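Pullulanase (Bacillus acidopullulyticus, PDB 2WAN) hydrolyses the alpha-1,6-glucosidic linkages of pullulan, and probably those of branched starch, as a debranching glycoside hydrolase. Local coordinates at residues L648-W653 / G675-D681; V164-L168 / D186-L191; L301-N307 / V569-Y573; A398-N402 / I497-Q501; N338-L343 / K353-M357. All coordinates share one frame; numbering follows the deposited sequence.

Interaction 1: residues L648-W653 / G675-D681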
# COMPACT_ATOMS: atom_id res chain seq x y z
N LEU A 648 -4.85 -9.04 -5.71
CA LEU A 648 -4.28 -7.76 -5.32
C LEU A 648 -4.43 -7.58 -3.82
O LEU A 648 -5.52 -7.77 -3.28
CB LEU A 648 -5.02 -6.61 -6.03
CG LEU A 648 -5.10 -6.77 -7.55
CD1 LEU A 648 -6.17 -5.82 -8.12
CD2 LEU A 648 -3.73 -6.54 -8.20
N TYR A 649 -3.35 -7.20 -3.15
CA TYR A 649 -3.40 -7.03 -1.68
C TYR A 649 -2.21 -6.21 -1.22
O TYR A 649 -1.30 -5.91 -2.01
CB TYR A 649 -3.44 -8.41 -0.97
CG TYR A 649 -2.30 -9.29 -1.41
CD1 TYR A 649 -2.39 -10.03 -2.60
CD2 TYR A 649 -1.11 -9.33 -0.67
CE1 TYR A 649 -1.32 -10.82 -3.04
CE2 TYR A 649 -0.04 -10.11 -1.10
CZ TYR A 649 -0.14 -10.85 -2.29
OH TYR A 649 0.93 -11.61 -2.71
N GLY A 650 -2.21 -5.81 0.05
CA GLY A 650 -1.08 -5.05 0.57
C GLY A 650 -1.18 -4.69 2.03
O GLY A 650 -2.13 -5.10 2.70
N GLU A 651 -0.21 -3.91 2.52
CA GLU A 651 -0.15 -3.56 3.95
C GLU A 651 -1.11 -2.42 4.28
O GLU A 651 -1.01 -1.33 3.69
CB GLU A 651 1.26 -3.14 4.33
CG GLU A 651 2.32 -4.21 4.11
CD GLU A 651 3.71 -3.66 4.33
OE1 GLU A 651 4.12 -2.69 3.63
OE2 GLU A 651 4.42 -4.21 5.20
N PRO A 652 -2.03 -2.65 5.23
CA PRO A 652 -3.01 -1.61 5.58
C PRO A 652 -2.46 -0.63 6.63
O PRO A 652 -3.13 -0.31 7.62
CB PRO A 652 -4.19 -2.43 6.13
CG PRO A 652 -3.47 -3.55 6.87
CD PRO A 652 -2.39 -3.95 5.85
N TRP A 653 -1.23 -0.17 6.43
CA TRP A 653 -0.63 0.80 7.34
C TRP A 653 0.36 1.68 6.62
O TRP A 653 0.70 1.44 5.45
CB TRP A 653 -0.01 0.11 8.59
CG TRP A 653 0.94 -1.01 8.28
CD1 TRP A 653 2.22 -0.89 7.83
CD2 TRP A 653 0.67 -2.42 8.37
NE1 TRP A 653 2.77 -2.13 7.65
CE2 TRP A 653 1.85 -3.09 7.96
CE3 TRP A 653 -0.44 -3.18 8.77
CZ2 TRP A 653 1.95 -4.50 7.93
CZ3 TRP A 653 -0.35 -4.58 8.74
CH2 TRP A 653 0.84 -5.22 8.31
N GLY A 675 -12.22 -5.54 -4.05
CA GLY A 675 -11.54 -6.61 -4.81
C GLY A 675 -10.06 -6.70 -4.49
O GLY A 675 -9.25 -7.16 -5.31
N ILE A 676 -9.71 -6.26 -3.28
CA ILE A 676 -8.33 -6.29 -2.78
C ILE A 676 -8.29 -6.78 -1.33
O ILE A 676 -9.28 -6.69 -0.61
CB ILE A 676 -7.66 -4.89 -2.85
CG1 ILE A 676 -8.18 -3.96 -1.74
CG2 ILE A 676 -7.75 -4.27 -4.29
CD1 ILE A 676 -7.57 -2.53 -1.72
N GLY A 677 -7.14 -7.30 -0.93
CA GLY A 677 -6.94 -7.81 0.44
C GLY A 677 -5.93 -7.04 1.26
O GLY A 677 -5.12 -6.27 0.72
N VAL A 678 -5.98 -7.21 2.58
CA VAL A 678 -5.02 -6.55 3.47
C VAL A 678 -4.35 -7.56 4.39
O VAL A 678 -4.99 -8.50 4.85
CB VAL A 678 -5.66 -5.40 4.31
CG1 VAL A 678 -6.13 -4.29 3.40
CG2 VAL A 678 -6.84 -5.93 5.18
N PHE A 679 -3.06 -7.38 4.64
CA PHE A 679 -2.35 -8.21 5.60
C PHE A 679 -3.01 -8.06 6.96
O PHE A 679 -3.29 -6.94 7.43
CB PHE A 679 -0.88 -7.80 5.69
CG PHE A 679 -0.06 -8.36 4.59
CD1 PHE A 679 0.33 -9.71 4.62
CD2 PHE A 679 0.31 -7.57 3.50
CE1 PHE A 679 1.10 -10.28 3.58
CE2 PHE A 679 1.08 -8.13 2.47
CZ PHE A 679 1.48 -9.46 2.52
N ASN A 680 -3.28 -9.20 7.58
CA ASN A 680 -4.04 -9.26 8.81
C ASN A 680 -3.12 -9.29 10.03
O ASN A 680 -2.75 -10.34 10.51
CB ASN A 680 -4.99 -10.47 8.77
CG ASN A 680 -5.93 -10.52 9.97
OD1 ASN A 680 -5.76 -9.77 10.93
ND2 ASN A 680 -6.91 -11.42 9.93
N ASP A 681 -2.74 -8.11 10.50
CA ASP A 681 -1.91 -8.05 11.69
C ASP A 681 -2.66 -8.46 12.97
O ASP A 681 -2.02 -8.78 13.98
CB ASP A 681 -1.17 -6.70 11.84
CG ASP A 681 -2.10 -5.48 11.85
OD1 ASP A 681 -3.21 -5.53 11.28
OD2 ASP A 681 -1.66 -4.46 12.41
O HOH W 1 -7.71 -9.49 -5.08

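Interaction 2: residues V164-L168 / D186-L191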
# COMPACT_ATOMS: atom_id res chain seq x y z
N VAL A 164 -11.03 25.98 10.29
CA VAL A 164 -11.65 26.27 11.59
C VAL A 164 -12.67 25.19 11.93
O VAL A 164 -13.59 24.89 11.15
CB VAL A 164 -12.23 27.73 11.73
CG1 VAL A 164 -11.61 28.72 10.73
CG2 VAL A 164 -13.76 27.78 11.74
N THR A 165 -12.46 24.59 13.09
CA THR A 165 -13.34 23.57 13.63
C THR A 165 -14.08 24.21 14.80
O THR A 165 -13.51 24.37 15.87
CB THR A 165 -12.54 22.33 14.09
OG1 THR A 165 -11.74 21.85 13.01
CG2 THR A 165 -13.46 21.20 14.55
N ALA A 166 -15.33 24.59 14.55
CA ALA A 166 -16.17 25.29 15.52
C ALA A 166 -17.45 24.50 15.74
O ALA A 166 -18.27 24.36 14.83
CB ALA A 166 -16.47 26.70 15.06
N VAL A 167 -17.61 23.98 16.95
CA VAL A 167 -18.73 23.12 17.28
C VAL A 167 -19.63 23.82 18.30
O VAL A 167 -19.15 24.31 19.32
CB VAL A 167 -18.25 21.78 17.88
CG1 VAL A 167 -19.43 20.96 18.41
CG2 VAL A 167 -17.40 20.98 16.86
N LEU A 168 -20.93 23.85 17.99
CA LEU A 168 -21.94 24.36 18.92
C LEU A 168 -22.10 23.38 20.07
O LEU A 168 -22.47 22.21 19.88
CB LEU A 168 -23.27 24.58 18.20
CG LEU A 168 -24.47 25.06 19.01
CD1 LEU A 168 -24.28 26.48 19.46
CD2 LEU A 168 -25.73 24.95 18.19
N ASP A 186 -18.19 16.28 19.16
CA ASP A 186 -19.31 15.75 18.37
C ASP A 186 -19.58 16.66 17.16
O ASP A 186 -20.16 17.74 17.30
CB ASP A 186 -20.57 15.60 19.24
CG ASP A 186 -21.60 14.64 18.63
OD1 ASP A 186 -21.71 14.57 17.38
OD2 ASP A 186 -22.31 13.95 19.39
N ASP A 187 -19.16 16.22 15.97
CA ASP A 187 -19.29 17.02 14.75
C ASP A 187 -20.71 17.06 14.19
O ASP A 187 -20.94 17.61 13.11
CB ASP A 187 -18.30 16.56 13.67
CG ASP A 187 -16.90 17.09 13.91
OD1 ASP A 187 -16.74 18.07 14.68
OD2 ASP A 187 -15.94 16.51 13.35
N HIS A 188 -21.65 16.47 14.92
CA HIS A 188 -23.06 16.59 14.59
C HIS A 188 -23.49 18.05 14.56
O HIS A 188 -24.31 18.44 13.72
CB HIS A 188 -23.91 15.83 15.60
CG HIS A 188 -24.97 14.98 14.98
ND1 HIS A 188 -26.15 15.50 14.50
CD2 HIS A 188 -25.02 13.65 14.76
CE1 HIS A 188 -26.89 14.52 14.00
NE2 HIS A 188 -26.23 13.39 14.15
N THR A 189 -22.93 18.86 15.47
CA THR A 189 -23.21 20.30 15.52
C THR A 189 -21.98 21.13 15.12
O THR A 189 -21.76 22.24 15.63
CB THR A 189 -23.70 20.75 16.93
OG1 THR A 189 -22.75 20.34 17.92
CG2 THR A 189 -25.06 20.14 17.26
N LEU A 190 -21.17 20.59 14.21
CA LEU A 190 -20.06 21.33 13.62
C LEU A 190 -20.61 22.41 12.70
O LEU A 190 -21.49 22.14 11.87
CB LEU A 190 -19.13 20.39 12.84
CG LEU A 190 -17.92 20.96 12.08
CD1 LEU A 190 -16.86 21.49 13.02
CD2 LEU A 190 -17.33 19.88 11.18
N LEU A 191 -20.11 23.63 12.87
CA LEU A 191 -20.55 24.75 12.05
C LEU A 191 -19.96 24.67 10.63
O LEU A 191 -18.82 24.26 10.44
CB LEU A 191 -20.22 26.10 12.71
CG LEU A 191 -21.19 26.67 13.76
CD1 LEU A 191 -21.28 25.77 14.99
CD2 LEU A 191 -20.77 28.05 14.19
O HOH W 2 -16.39 24.84 11.92

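Interaction 3: residues L301-N307 / V569-Y573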
# COMPACT_ATOMS: atom_id res chain seq x y z
N LEU A 301 5.22 28.01 -7.12
CA LEU A 301 5.40 26.75 -7.84
C LEU A 301 4.04 26.17 -8.14
O LEU A 301 3.21 26.07 -7.24
CB LEU A 301 6.22 25.75 -7.01
CG LEU A 301 6.66 24.49 -7.76
CD1 LEU A 301 7.87 24.78 -8.63
CD2 LEU A 301 6.97 23.40 -6.74
N PRO A 302 3.79 25.79 -9.41
CA PRO A 302 2.53 25.13 -9.71
C PRO A 302 2.41 23.80 -8.94
O PRO A 302 3.36 23.01 -8.92
CB PRO A 302 2.64 24.88 -11.22
CG PRO A 302 3.58 25.97 -11.70
CD PRO A 302 4.59 26.04 -10.62
N ARG A 303 1.29 23.60 -8.26
CA ARG A 303 1.02 22.32 -7.58
C ARG A 303 -0.37 21.83 -8.00
O ARG A 303 -0.51 21.23 -9.06
CB ARG A 303 1.20 22.41 -6.05
CG ARG A 303 1.00 21.05 -5.32
CD ARG A 303 1.26 21.14 -3.82
NE ARG A 303 0.25 21.94 -3.12
CZ ARG A 303 0.05 21.93 -1.81
NH1 ARG A 303 0.77 21.16 -1.01
NH2 ARG A 303 -0.90 22.71 -1.28
N ASN A 304 -1.41 22.12 -7.22
CA ASN A 304 -2.70 21.50 -7.48
C ASN A 304 -3.43 22.08 -8.68
O ASN A 304 -4.41 21.50 -9.15
CB ASN A 304 -3.58 21.50 -6.23
CG ASN A 304 -3.00 20.63 -5.12
OD1 ASN A 304 -2.21 19.72 -5.39
ND2 ASN A 304 -3.40 20.89 -3.88
N VAL A 305 -2.92 23.19 -9.21
CA VAL A 305 -3.41 23.69 -10.50
C VAL A 305 -3.27 22.62 -11.60
O VAL A 305 -4.11 22.52 -12.51
CB VAL A 305 -2.72 25.01 -10.90
CG1 VAL A 305 -1.21 24.81 -11.15
CG2 VAL A 305 -3.41 25.62 -12.13
N LEU A 306 -2.23 21.79 -11.49
CA LEU A 306 -1.96 20.76 -12.50
C LEU A 306 -2.96 19.60 -12.46
O LEU A 306 -2.98 18.77 -13.37
CB LEU A 306 -0.51 20.26 -12.38
CG LEU A 306 0.59 21.32 -12.48
CD1 LEU A 306 1.97 20.70 -12.21
CD2 LEU A 306 0.56 22.03 -13.85
N ASN A 307 -3.78 19.54 -11.41
CA ASN A 307 -4.89 18.58 -11.34
C ASN A 307 -5.97 18.82 -12.39
O ASN A 307 -6.72 17.91 -12.72
CB ASN A 307 -5.61 18.61 -9.98
CG ASN A 307 -4.71 18.26 -8.80
OD1 ASN A 307 -3.57 17.84 -8.96
ND2 ASN A 307 -5.26 18.44 -7.60
N VAL A 569 8.71 17.24 -13.48
CA VAL A 569 7.60 18.05 -12.96
C VAL A 569 7.84 18.29 -11.46
O VAL A 569 7.36 17.52 -10.62
CB VAL A 569 6.21 17.38 -13.16
CG1 VAL A 569 5.08 18.41 -12.97
CG2 VAL A 569 6.07 16.75 -14.56
N PRO A 570 8.62 19.36 -11.13
CA PRO A 570 9.08 19.61 -9.77
C PRO A 570 8.00 19.45 -8.70
O PRO A 570 6.95 20.11 -8.75
CB PRO A 570 9.63 21.04 -9.85
CG PRO A 570 10.21 21.10 -11.24
CD PRO A 570 9.22 20.32 -12.09
N GLN A 571 8.28 18.54 -7.76
CA GLN A 571 7.44 18.21 -6.59
C GLN A 571 6.11 17.51 -6.82
O GLN A 571 5.59 16.89 -5.89
CB GLN A 571 7.17 19.44 -5.71
CG GLN A 571 8.41 20.03 -5.05
CD GLN A 571 8.02 21.15 -4.10
OE1 GLN A 571 6.84 21.37 -3.83
NE2 GLN A 571 9.02 21.87 -3.61
N TYR A 572 5.54 17.63 -8.02
CA TYR A 572 4.16 17.25 -8.26
C TYR A 572 3.86 15.76 -8.07
O TYR A 572 2.72 15.40 -7.77
CB TYR A 572 3.71 17.70 -9.66
CG TYR A 572 2.23 17.47 -9.91
CD1 TYR A 572 1.28 18.34 -9.39
CD2 TYR A 572 1.79 16.38 -10.68
CE1 TYR A 572 -0.06 18.14 -9.61
CE2 TYR A 572 0.45 16.17 -10.90
CZ TYR A 572 -0.48 17.05 -10.37
OH TYR A 572 -1.79 16.86 -10.58
N TYR A 573 4.86 14.90 -8.27
CA TYR A 573 4.62 13.45 -8.09
C TYR A 573 4.61 13.04 -6.62
O TYR A 573 4.31 11.87 -6.31
CB TYR A 573 5.63 12.60 -8.88
CG TYR A 573 5.39 12.59 -10.39
CD1 TYR A 573 4.49 11.67 -10.96
CD2 TYR A 573 6.06 13.47 -11.23
CE1 TYR A 573 4.25 11.64 -12.34
CE2 TYR A 573 5.83 13.46 -12.61
CZ TYR A 573 4.93 12.54 -13.16
OH TYR A 573 4.73 12.51 -14.53
O HOH W 3 5.77 22.11 -10.38
O HOH W 4 4.22 20.66 -7.51

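Interaction 4: residues A398-N402 / I497-Q501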
# COMPACT_ATOMS: atom_id res chain seq x y z
N ALA A 398 13.80 -0.28 -20.46
CA ALA A 398 15.17 -0.79 -20.32
C ALA A 398 16.08 0.43 -20.11
O ALA A 398 15.65 1.58 -20.32
CB ALA A 398 15.57 -1.58 -21.56
N ILE A 399 17.30 0.17 -19.65
CA ILE A 399 18.24 1.23 -19.23
C ILE A 399 19.70 0.91 -19.57
O ILE A 399 20.06 -0.24 -19.83
CB ILE A 399 18.15 1.49 -17.70
CG1 ILE A 399 18.27 0.16 -16.93
CG2 ILE A 399 16.89 2.28 -17.33
CD1 ILE A 399 18.46 0.31 -15.37
N SER A 400 20.56 1.93 -19.54
CA SER A 400 21.98 1.68 -19.46
C SER A 400 22.25 1.13 -18.06
O SER A 400 21.38 1.23 -17.18
CB SER A 400 22.74 2.99 -19.65
OG SER A 400 22.38 3.91 -18.63
N VAL A 401 23.45 0.58 -17.86
CA VAL A 401 23.88 0.12 -16.52
C VAL A 401 23.71 1.29 -15.55
O VAL A 401 24.14 2.42 -15.84
CB VAL A 401 25.34 -0.39 -16.53
CG1 VAL A 401 25.78 -0.84 -15.13
CG2 VAL A 401 25.48 -1.55 -17.50
N ASN A 402 23.06 1.02 -14.40
CA ASN A 402 22.81 2.05 -13.37
C ASN A 402 21.87 3.19 -13.77
O ASN A 402 21.78 4.23 -13.08
CB ASN A 402 24.11 2.62 -12.80
CG ASN A 402 24.83 1.64 -11.87
OD1 ASN A 402 26.07 1.61 -11.81
ND2 ASN A 402 24.06 0.87 -11.12
N ILE A 497 21.52 -0.88 -5.10
CA ILE A 497 22.56 -1.75 -5.62
C ILE A 497 23.18 -1.12 -6.87
O ILE A 497 22.47 -0.78 -7.83
CB ILE A 497 22.03 -3.19 -5.94
CG1 ILE A 497 21.50 -3.86 -4.65
CG2 ILE A 497 23.13 -4.04 -6.68
CD1 ILE A 497 20.96 -5.29 -4.86
N ASP A 498 24.49 -0.92 -6.82
CA ASP A 498 25.26 -0.50 -7.98
C ASP A 498 25.38 -1.72 -8.88
O ASP A 498 25.91 -2.73 -8.47
CB ASP A 498 26.65 -0.01 -7.50
CG ASP A 498 27.62 0.33 -8.64
OD1 ASP A 498 27.40 0.02 -9.84
OD2 ASP A 498 28.66 0.92 -8.30
N GLU A 499 24.85 -1.63 -10.11
CA GLU A 499 24.85 -2.77 -11.03
C GLU A 499 26.22 -3.24 -11.48
O GLU A 499 26.34 -4.32 -12.07
CB GLU A 499 23.96 -2.48 -12.25
CG GLU A 499 22.47 -2.48 -11.88
CD GLU A 499 21.55 -2.19 -13.07
OE1 GLU A 499 22.04 -1.70 -14.13
OE2 GLU A 499 20.33 -2.44 -12.95
N THR A 500 27.27 -2.44 -11.23
CA THR A 500 28.63 -2.90 -11.49
C THR A 500 29.16 -3.73 -10.32
O THR A 500 30.22 -4.35 -10.43
CB THR A 500 29.64 -1.74 -11.79
OG1 THR A 500 29.84 -0.94 -10.62
CG2 THR A 500 29.15 -0.86 -12.93
N GLN A 501 28.42 -3.70 -9.20
CA GLN A 501 28.74 -4.50 -8.02
C GLN A 501 27.48 -5.25 -7.60
O GLN A 501 26.90 -4.98 -6.53
CB GLN A 501 29.26 -3.60 -6.90
CG GLN A 501 30.60 -2.95 -7.21
CD GLN A 501 30.97 -1.87 -6.22
OE1 GLN A 501 30.18 -1.52 -5.34
NE2 GLN A 501 32.18 -1.34 -6.34

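Interaction 5: residues N338-L343 / K353-M357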
# COMPACT_ATOMS: atom_id res chain seq x y z
N ASN A 338 10.82 24.35 -22.10
CA ASN A 338 11.42 23.61 -23.21
C ASN A 338 11.71 22.17 -22.81
O ASN A 338 12.11 21.91 -21.68
CB ASN A 338 12.73 24.26 -23.65
CG ASN A 338 13.15 23.83 -25.04
OD1 ASN A 338 12.34 23.36 -25.82
ND2 ASN A 338 14.43 23.99 -25.35
N VAL A 339 11.49 21.25 -23.75
CA VAL A 339 11.95 19.86 -23.60
C VAL A 339 12.67 19.42 -24.87
O VAL A 339 12.14 19.56 -25.97
CB VAL A 339 10.79 18.86 -23.28
CG1 VAL A 339 11.35 17.46 -23.05
CG2 VAL A 339 9.98 19.30 -22.06
N GLN A 340 13.89 18.91 -24.70
CA GLN A 340 14.62 18.33 -25.81
C GLN A 340 14.86 16.83 -25.58
O GLN A 340 14.97 16.38 -24.43
CB GLN A 340 15.96 19.04 -25.98
CG GLN A 340 15.78 20.52 -26.29
CD GLN A 340 17.02 21.13 -26.91
OE1 GLN A 340 17.74 21.87 -26.25
NE2 GLN A 340 17.27 20.80 -28.17
N LEU A 341 14.93 16.09 -26.69
CA LEU A 341 15.32 14.68 -26.68
C LEU A 341 16.82 14.56 -26.93
O LEU A 341 17.33 15.09 -27.93
CB LEU A 341 14.53 13.92 -27.77
CG LEU A 341 14.84 12.43 -27.99
CD1 LEU A 341 14.36 11.61 -26.78
CD2 LEU A 341 14.18 11.93 -29.27
N LEU A 342 17.52 13.85 -26.04
CA LEU A 342 18.94 13.57 -26.21
C LEU A 342 19.08 12.10 -26.57
O LEU A 342 18.66 11.22 -25.81
CB LEU A 342 19.75 13.88 -24.93
CG LEU A 342 19.55 15.27 -24.31
CD1 LEU A 342 20.45 15.47 -23.08
CD2 LEU A 342 19.84 16.33 -25.34
N LEU A 343 19.63 11.85 -27.76
CA LEU A 343 19.83 10.50 -28.30
C LEU A 343 21.30 10.14 -28.29
O LEU A 343 22.14 10.95 -28.70
CB LEU A 343 19.29 10.41 -29.74
CG LEU A 343 17.78 10.35 -29.90
CD1 LEU A 343 17.40 10.36 -31.39
CD2 LEU A 343 17.15 9.12 -29.22
N LYS A 353 22.68 12.94 -31.01
CA LYS A 353 21.74 13.87 -31.60
C LYS A 353 20.88 14.51 -30.51
O LYS A 353 20.41 13.84 -29.59
CB LYS A 353 20.87 13.15 -32.64
CG LYS A 353 20.11 14.08 -33.57
CD LYS A 353 19.31 13.28 -34.59
CE LYS A 353 20.10 13.11 -35.88
NZ LYS A 353 19.40 12.18 -36.82
N GLN A 354 20.74 15.83 -30.60
CA GLN A 354 19.88 16.57 -29.72
C GLN A 354 18.74 17.18 -30.53
O GLN A 354 18.98 17.90 -31.51
CB GLN A 354 20.72 17.64 -29.02
CG GLN A 354 19.91 18.61 -28.17
CD GLN A 354 20.78 19.36 -27.18
OE1 GLN A 354 20.37 20.37 -26.62
NE2 GLN A 354 21.99 18.85 -26.95
N LEU A 355 17.50 16.88 -30.16
CA LEU A 355 16.35 17.33 -30.94
C LEU A 355 15.31 18.06 -30.11
O LEU A 355 15.00 17.64 -28.99
CB LEU A 355 15.68 16.14 -31.64
CG LEU A 355 16.52 15.35 -32.63
CD1 LEU A 355 15.91 13.99 -32.87
CD2 LEU A 355 16.64 16.13 -33.94
N GLU A 356 14.77 19.15 -30.65
CA GLU A 356 13.67 19.83 -29.99
C GLU A 356 12.40 18.97 -30.05
O GLU A 356 12.04 18.45 -31.12
CB GLU A 356 13.41 21.20 -30.65
CG GLU A 356 14.32 22.31 -30.20
CD GLU A 356 14.05 22.75 -28.77
OE1 GLU A 356 14.97 23.30 -28.14
OE2 GLU A 356 12.91 22.54 -28.27
N MET A 357 11.74 18.79 -28.92
CA MET A 357 10.41 18.18 -28.93
C MET A 357 9.34 19.26 -29.11
O MET A 357 9.63 20.45 -29.02
CB MET A 357 10.17 17.33 -27.66
CG MET A 357 11.20 16.21 -27.52
SD MET A 357 10.99 15.16 -26.05
CE MET A 357 9.48 14.28 -26.46

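Interaction 1: residues L648-W653 / G675-D681
Gly675 meets Leu648 where two adjoining parallel strands of the eight-stranded (beta/alpha)8, or TIM, barrel begin to pair. One water joins them, 2.8 Å from Gly675 O and 3.0 Å from Leu648 N; the positive phi of Gly675 suits a residue without a side chain. Ile676 follows, its CG2 branch resting on Leu648 CB. At Gly677 the strands come closest: its N donates to Leu648 O (2.9 Å) in the carbonyl plane, and its O accepts from Gly650 N (3.0 Å). A side chain here would crowd Tyr649 CB, so glycine fits again. Val678 points to the other face of the sheet, where its CB packs on Pro652 CB at 3.8 Å. Phe679 carries the largest share of the contact. Its N reaches Gly650 O from above the carbonyl plane, while its ring receives the edge of Tyr649 in an offset edge-to-face stack, centroids 5.8 Å apart and planes at 76°. Phe775 and Tyr731 add further edge-to-face partners. Cutting Phe679 back to an alanine would probably open a gap beside Tyr649 and let that ring turn, although Tyr649 OH would still be tethered to Gln487 and Asn549. Beyond the strands the first chain turns through Pro652, the centre of an inverse gamma turn, and Trp653 swings back over the second: with chi1 at 52°, its CG sits between the backbone N and carbonyl carbon. Asp681, salt-bridged through OD1 to Lys668, lies against the indole, with Asp681 CG 3.7 Å from Trp653 CZ3.

Interaction 2: residues V164-L168 / D186-L191
The flat groups that bring Leu168 and Thr189 together are peptide carbonyls rather than rings. Thr189 OG1 donates to Leu168 O at 2.7 Å, lying in the carbonyl plane and on a lone pair. In return Leu168 N approaches Thr189 O at 3.0 Å, tilted 29° out of the carbonyl plane. Leu191 N meets Ala166 O head-on at 2.8 Å, nearly along the C=O axis. These bonds flank the single bridge of Val167 with Leu190, so the loop before strand 192-195 follows the edge of strand 166-170 in the X25 domain. The first torsion of Thr189, 55°, sets OG1 between its backbone N and carbonyl carbon; a hydroxyl on a short side chain suits this reach. Val167 is forked over the turn: CG1 touches Thr189 OG1 at 3.4 Å, and CG2 lies 3.9 Å from Leu190 CD1. Leu190 CD1 also meets Thr165 CG2 at 3.7 Å. On the buried side Leu191 CD1 packs against Leu168 CB, and both side chains rest on Leu201 of strand 198-205. A water accepts from Ala166 N within hydrogen-bonding distance of Leu191 O. The turn itself is shaped by Asp186, whose OD1 accepts from His188 N in an Asx turn, while Asp187 OD1 is bonded to His218. The contact thus combines a short backbone pairing with a hydroxyl grip, satisfying polar main-chain atoms while Leu168 and Leu191 turn to the domain interior.

Interaction 3: residues L301-N307 / V569-Y573
Leu306 is the knob that presses on Tyr572. Leu306 CB stands over one face of the phenol ring, 3.5 Å from Tyr572 CE1, and Leu306 CD1 sits 4.2 Å from the ring centroid, 28° off the normal, as a CH-pi contact. Leu306 CD1 runs on to Val569 CG1 at 3.9 Å, so a branched leucine fills the angle between valine and ring. Around the rim of Tyr572 the fit is polar: Arg303 O lies at the edge, 3.2 Å from Tyr572 CE1, and Tyr572 OH donates to Asn307 OD1 at 2.6 Å, in the carbonyl plane of that amide. The ring points this way because its CG is anti to the backbone N (chi1 -174°), and tyrosine suits the place because its hydroxyl extends the ring to the asparagine. His596 stacks with the ring as well. The two surfaces belong to different parts of the enzyme: residues 301-307 end strand 295-302 of an N-terminal beta-sheet and turn into a 3-10 segment, whereas 569-573 lie in the long excursion between strands 547-552 and 618-621 of the catalytic TIM barrel. At the other end of the contact Leu301 CD2 projects onto the amide of Gln571, 3.6 Å from Gln571 OE1, an oxygen that also bonds Tyr118 OH. Leu301 CD1 lies beside the Pro570 ring. Between these two patches of side-chain contact the backbones stand apart, and two waters fill the gap, each donating to both Pro302 O and Pro570 O.

Interaction 4: residues A398-N402 / I497-Q501
Asn402 and Glu499 supply the clearest polar link between the two loops. The backbone N of Asn402 donates to Glu499 OE1 at 2.9 Å, almost straight at 174°, and meets the oxygen from above the carboxylate plane. Glutamate suits this place for its length: extended beyond CG, it carries the charged end past its own turn to the neighbouring backbone. Asparagine suits the other side because Asn402 has a positive phi, 65°, a left-handed conformation that this residue type tolerates well.

Apolar contacts flank the bond. Val401 CG1 bears on Glu499 CB at 3.8 Å and on Thr500 CG2 at 4.0 Å, so aliphatic parts of polar residues serve as its bed. Of a different kind is the loose approach of a methyl to a carboxylate oxygen, Ile399 CD1 lying 4.1 Å from Glu499 OE2.

Bonds inside 497-501 give that segment its form. Asp498 to Gln501 is a type I beta turn, closed by Gln501 N to Asp498 O. Asp498 OD1 accepts Thr500 N at 2.8 Å, an Asx turn, and also Thr500 OG1 at 2.7 Å, both from the same face of the carboxylate. With Asp498 shortened to an alanine, both Thr500 donors would probably lose this acceptor and the turn, with Glu499 at its centre, would be freer to shift.

The contact joins the loop between strands 388-391 and 406-407 to the catalytic-domain loop between strands 492-494 and 511-513; Glu499 OE2 is salt-bridged to Arg530 on helix 529-543.

Interaction 5: residues N338-L343 / K353-M357
A beta hairpin of the carbohydrate-binding module 48, a beta-sandwich family, holds Asn338 to Leu343 against Lys353 to Met357. The strands run antiparallel, with Leu341-Leu355 and Leu343-Lys353 as hydrogen-bonded pairs: Leu341 N to Leu355 O measures 2.8 Å, and Leu355 N to Leu341 O 2.9 Å. Gln340-Glu356 and Leu342-Gln354 are the non-hydrogen-bonded pairs between and beside them. Alternation sorts the side chains. On one face Leu343 CD1 meets Leu355 CD1 at 4.2 Å and Leu341 CB lies over Met357 CG at 4.0 Å, the leucines facing Phe329, Leu367 and Val369 of other strands. Met357, extended at its second torsion (180°), carries SD to Val339 CG1 at 3.8 Å; an unbranched, apolar thioether suits this buried place. On the opposite face Leu342 CD2 runs alongside Gln354 CG at 3.6 Å, the two side chains pointing the same way. Glu356 folds at its second torsion, -71°, which carries its carboxylate across to Asn338 on the facing strand, whose amide lies nearly coplanar with it; Asn338 ND2 donates to the syn lone pair of Glu356 OE1 at 2.9 Å.

Interaction 1 is the innermost contact, backbone-paired and aromatic within the catalytic barrel, its centre about 8 Å from that of the chain. Interactions 2 and 5 also pair backbones: in 2 a loop of the X25 domain joins the edge of strand 166-170 and adds a buried threonine hydroxyl, in 5 two strands inside the CBM48 sheet form a hairpin with an exposed polar face. Interactions 3 and 4 instead tie elements outside the barrel strands to the catalytic domain, relying on side chains, waters and single polar bonds rather than paired backbones. Along the chain, interactions 4 and 5 both fall within the loop closed by interaction 3, and none of the five contacts touches another.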